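Local coordinates for beta-lactamase Mb2281c (Mycobacterium bovis, PDB 3I7J), which is probably a serine hydrolase of the beta-lactamase family, which would open the amide ring of beta-lactams or act on related substrates, at residues L7-A17 with H29-A37. Sequence-based numbering, arbitrary orientation.
Sequences LGGWPVPAAAA and HGDTARVFA
His29 and Ala17 form an antiparallel hydrogen-bonded pair: Ala17 N donates to His29 O at 2.9 Å and His29 N donates to Ala17 O. With CG anti to the backbone N (chi1 -174°), the His29 ring is carried over Leu7, whose CB lies 4.2 Å from the ring centroid in a CH-pi contact; His29 ND1 is buried here without a polar partner. Ala16 suits its place because a lone methyl can approach the backbone closely: its CB is 3.5 Å from Asp31 O and also packs on CE2 of Phe36, while its CA makes a CA-H...O contact with His29 O. Gly30, with positive phi, passes where a CB would strike Ala15 O, and a water takes up the separation beyond, donating to Ala15 O and accepting from Asp31 N. Farther along, the extended Arg34 chain lays one guanidinium face against the methyl of Ala14, NH1 to CB 3.3 Å. The pairing joins edge strand 24-29 to strand 15-21, whose Ala16 also bonds to Leu247 of strand 242-248. Leu7 rests on helix 256-271, Ala16 and Thr32 touch Val153 of helix 153-164, and Phe36, in edge strand 36-37 of the small sheet, bonds by its backbone to Ser151 of strand 149-151.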
loop_
_atom_site.group_PDB
_atom_site.type_symbol
_atom_site.label_atom_id
_atom_site.label_comp_id
_atom_site.label_asym_id
_atom_site.label_seq_id
_atom_site.Cartn_x
_atom_site.Cartn_y
_atom_site.Cartn_z
ATOM N N LEU A 7 0.954 13.492 -17.456
ATOM C CA LEU A 7 1.916 12.399 -17.504
ATOM C C LEU A 7 2.770 12.454 -18.767
ATOM O O LEU A 7 3.937 12.063 -18.753
ATOM C CB LEU A 7 1.192 11.051 -17.432
ATOM C CG LEU A 7 1.304 10.251 -16.128
ATOM C CD1 LEU A 7 0.736 11.044 -14.968
ATOM C CD2 LEU A 7 0.573 8.929 -16.281
ATOM N N GLY A 8 2.185 12.938 -19.858
ATOM C CA GLY A 8 2.915 13.030 -21.111
ATOM C C GLY A 8 4.131 13.931 -21.017
ATOM O O GLY A 8 5.069 13.797 -21.799
ATOM N N GLY A 9 4.119 14.850 -20.056
ATOM C CA GLY A 9 5.242 15.754 -19.897
ATOM C C GLY A 9 6.184 15.342 -18.785
ATOM O O GLY A 9 7.128 16.065 -18.473
ATOM N N TRP A 10 5.936 14.182 -18.181
ATOM C CA TRP A 10 6.792 13.697 -17.097
ATOM C C TRP A 10 8.112 13.154 -17.615
ATOM O O TRP A 10 8.168 12.516 -18.667
ATOM C CB TRP A 10 6.082 12.598 -16.300
ATOM C CG TRP A 10 5.135 13.104 -15.253
ATOM C CD1 TRP A 10 4.523 14.324 -15.221
ATOM C CD2 TRP A 10 4.638 12.376 -14.124
ATOM N NE1 TRP A 10 3.675 14.401 -14.145
ATOM C CE2 TRP A 10 3.725 13.218 -13.454
ATOM C CE3 TRP A 10 4.875 11.090 -13.612
ATOM C CZ2 TRP A 10 3.040 12.816 -12.297
ATOM C CZ3 TRP A 10 4.197 10.692 -12.465
ATOM C CH2 TRP A 10 3.290 11.553 -11.820
ATOM N N PRO A 11 9.199 13.410 -16.879
ATOM C CA PRO A 11 10.528 12.941 -17.264
ATOM C C PRO A 11 10.737 11.470 -16.904
ATOM O O PRO A 11 11.625 11.134 -16.121
ATOM C CB PRO A 11 11.451 13.867 -16.481
ATOM C CG PRO A 11 10.685 14.071 -15.212
ATOM C CD PRO A 11 9.281 14.320 -15.720
ATOM N N VAL A 12 9.915 10.599 -17.478
ATOM C CA VAL A 12 10.002 9.166 -17.223
ATOM C C VAL A 12 9.928 8.407 -18.553
ATOM O O VAL A 12 9.306 8.870 -19.499
ATOM C CB VAL A 12 8.835 8.696 -16.327
ATOM C CG1 VAL A 12 8.802 9.514 -15.049
ATOM C CG2 VAL A 12 7.520 8.828 -17.084
ATOM N N PRO A 13 10.563 7.226 -18.635
ATOM C CA PRO A 13 10.565 6.410 -19.857
ATOM C C PRO A 13 9.161 5.953 -20.264
ATOM O O PRO A 13 8.891 5.722 -21.442
ATOM C CB PRO A 13 11.469 5.236 -19.484
ATOM C CG PRO A 13 12.407 5.833 -18.468
ATOM C CD PRO A 13 11.453 6.641 -17.615
ATOM N N ALA A 14 8.278 5.818 -19.279
ATOM C CA ALA A 14 6.900 5.394 -19.518
ATOM C C ALA A 14 6.086 5.511 -18.234
ATOM O O ALA A 14 6.617 5.367 -17.127
ATOM C CB ALA A 14 6.865 3.949 -20.021
ATOM N N ALA A 15 4.793 5.768 -18.392
ATOM C CA ALA A 15 3.895 5.900 -17.251
ATOM C C ALA A 15 2.464 5.569 -17.640
ATOM O O ALA A 15 2.109 5.614 -18.814
ATOM C CB ALA A 15 3.969 7.320 -16.684
ATOM N N ALA A 16 1.657 5.218 -16.645
ATOM C CA ALA A 16 0.250 4.895 -16.849
ATOM C C ALA A 16 -0.472 5.239 -15.551
ATOM O O ALA A 16 0.099 5.135 -14.463
ATOM C CB ALA A 16 0.084 3.419 -17.185
ATOM N N ALA A 17 -1.724 5.657 -15.659
ATOM C CA ALA A 17 -2.461 6.026 -14.472
ATOM C C ALA A 17 -3.955 5.874 -14.650
ATOM O O ALA A 17 -4.454 5.749 -15.770
ATOM C CB ALA A 17 -2.132 7.460 -14.081
ATOM N N HIS A 29 -4.754 6.913 -18.481
ATOM C CA HIS A 29 -3.751 7.491 -19.359
ATOM C C HIS A 29 -2.632 6.473 -19.465
ATOM O O HIS A 29 -2.318 5.795 -18.490
ATOM C CB HIS A 29 -3.217 8.805 -18.786
ATOM C CG HIS A 29 -2.285 9.523 -19.713
ATOM N ND1 HIS A 29 -0.995 9.096 -19.949
ATOM C CD2 HIS A 29 -2.475 10.601 -20.507
ATOM C CE1 HIS A 29 -0.432 9.881 -20.849
ATOM N NE2 HIS A 29 -1.308 10.802 -21.206
ATOM N N GLY A 30 -2.044 6.353 -20.650
ATOM C CA GLY A 30 -0.963 5.406 -20.843
ATOM C C GLY A 30 -1.467 3.994 -21.063
ATOM O O GLY A 30 -2.668 3.769 -21.216
ATOM N N ASP A 31 -0.554 3.031 -21.074
ATOM C CA ASP A 31 -0.947 1.644 -21.288
ATOM C C ASP A 31 -1.275 0.969 -19.957
ATOM O O ASP A 31 -0.381 0.552 -19.219
ATOM C CB ASP A 31 0.175 0.896 -22.016
ATOM C CG ASP A 31 -0.229 -0.500 -22.425
ATOM O OD1 ASP A 31 -1.395 -0.883 -22.174
ATOM O OD2 ASP A 31 0.620 -1.216 -23.002
ATOM N N THR A 32 -2.568 0.862 -19.663
ATOM C CA THR A 32 -3.030 0.257 -18.419
ATOM C C THR A 32 -2.837 -1.266 -18.383
ATOM O O THR A 32 -3.089 -1.912 -17.364
ATOM C CB THR A 32 -4.520 0.597 -18.157
ATOM O OG1 THR A 32 -5.330 0.071 -19.212
ATOM C CG2 THR A 32 -4.715 2.098 -18.089
ATOM N N ALA A 33 -2.378 -1.832 -19.494
ATOM C CA ALA A 33 -2.137 -3.265 -19.578
ATOM C C ALA A 33 -0.643 -3.564 -19.414
ATOM O O ALA A 33 -0.243 -4.718 -19.261
ATOM C CB ALA A 33 -2.634 -3.808 -20.923
ATOM N N ARG A 34 0.180 -2.521 -19.445
ATOM C CA ARG A 34 1.625 -2.679 -19.295
ATOM C C ARG A 34 2.027 -3.085 -17.874
ATOM O O ARG A 34 1.577 -2.485 -16.896
ATOM C CB ARG A 34 2.340 -1.375 -19.679
ATOM C CG ARG A 34 3.816 -1.384 -19.336
ATOM C CD ARG A 34 4.583 -0.264 -19.999
ATOM N NE ARG A 34 5.980 -0.276 -19.589
ATOM C CZ ARG A 34 6.965 0.307 -20.262
ATOM N NH1 ARG A 34 6.714 0.956 -21.392
ATOM N NH2 ARG A 34 8.208 0.238 -19.804
ATOM N N VAL A 35 2.886 -4.096 -17.769
ATOM C CA VAL A 35 3.357 -4.585 -16.475
ATOM C C VAL A 35 4.459 -3.705 -15.882
ATOM O O VAL A 35 5.430 -3.378 -16.558
ATOM C CB VAL A 35 3.912 -6.018 -16.583
ATOM C CG1 VAL A 35 4.611 -6.387 -15.288
ATOM C CG2 VAL A 35 2.784 -7.008 -16.872
ATOM N N PHE A 36 4.316 -3.354 -14.607
ATOM C CA PHE A 36 5.287 -2.505 -13.916
ATOM C C PHE A 36 5.754 -3.155 -12.603
ATOM O O PHE A 36 5.002 -3.897 -11.965
ATOM C CB PHE A 36 4.643 -1.153 -13.572
ATOM C CG PHE A 36 4.449 -0.228 -14.751
ATOM C CD1 PHE A 36 5.463 0.639 -15.145
ATOM C CD2 PHE A 36 3.236 -0.189 -15.435
ATOM C CE1 PHE A 36 5.270 1.535 -16.198
ATOM C CE2 PHE A 36 3.031 0.704 -16.490
ATOM C CZ PHE A 36 4.051 1.568 -16.871
ATOM N N ALA A 37 6.990 -2.883 -12.197
ATOM C CA ALA A 37 7.477 -3.411 -10.926
ATOM C C ALA A 37 6.807 -2.488 -9.916
ATOM O O ALA A 37 6.799 -1.270 -10.102
ATOM C CB ALA A 37 9.003 -3.289 -10.830
HETATM O O HOH W 1 2.178 3.650 -20.571
#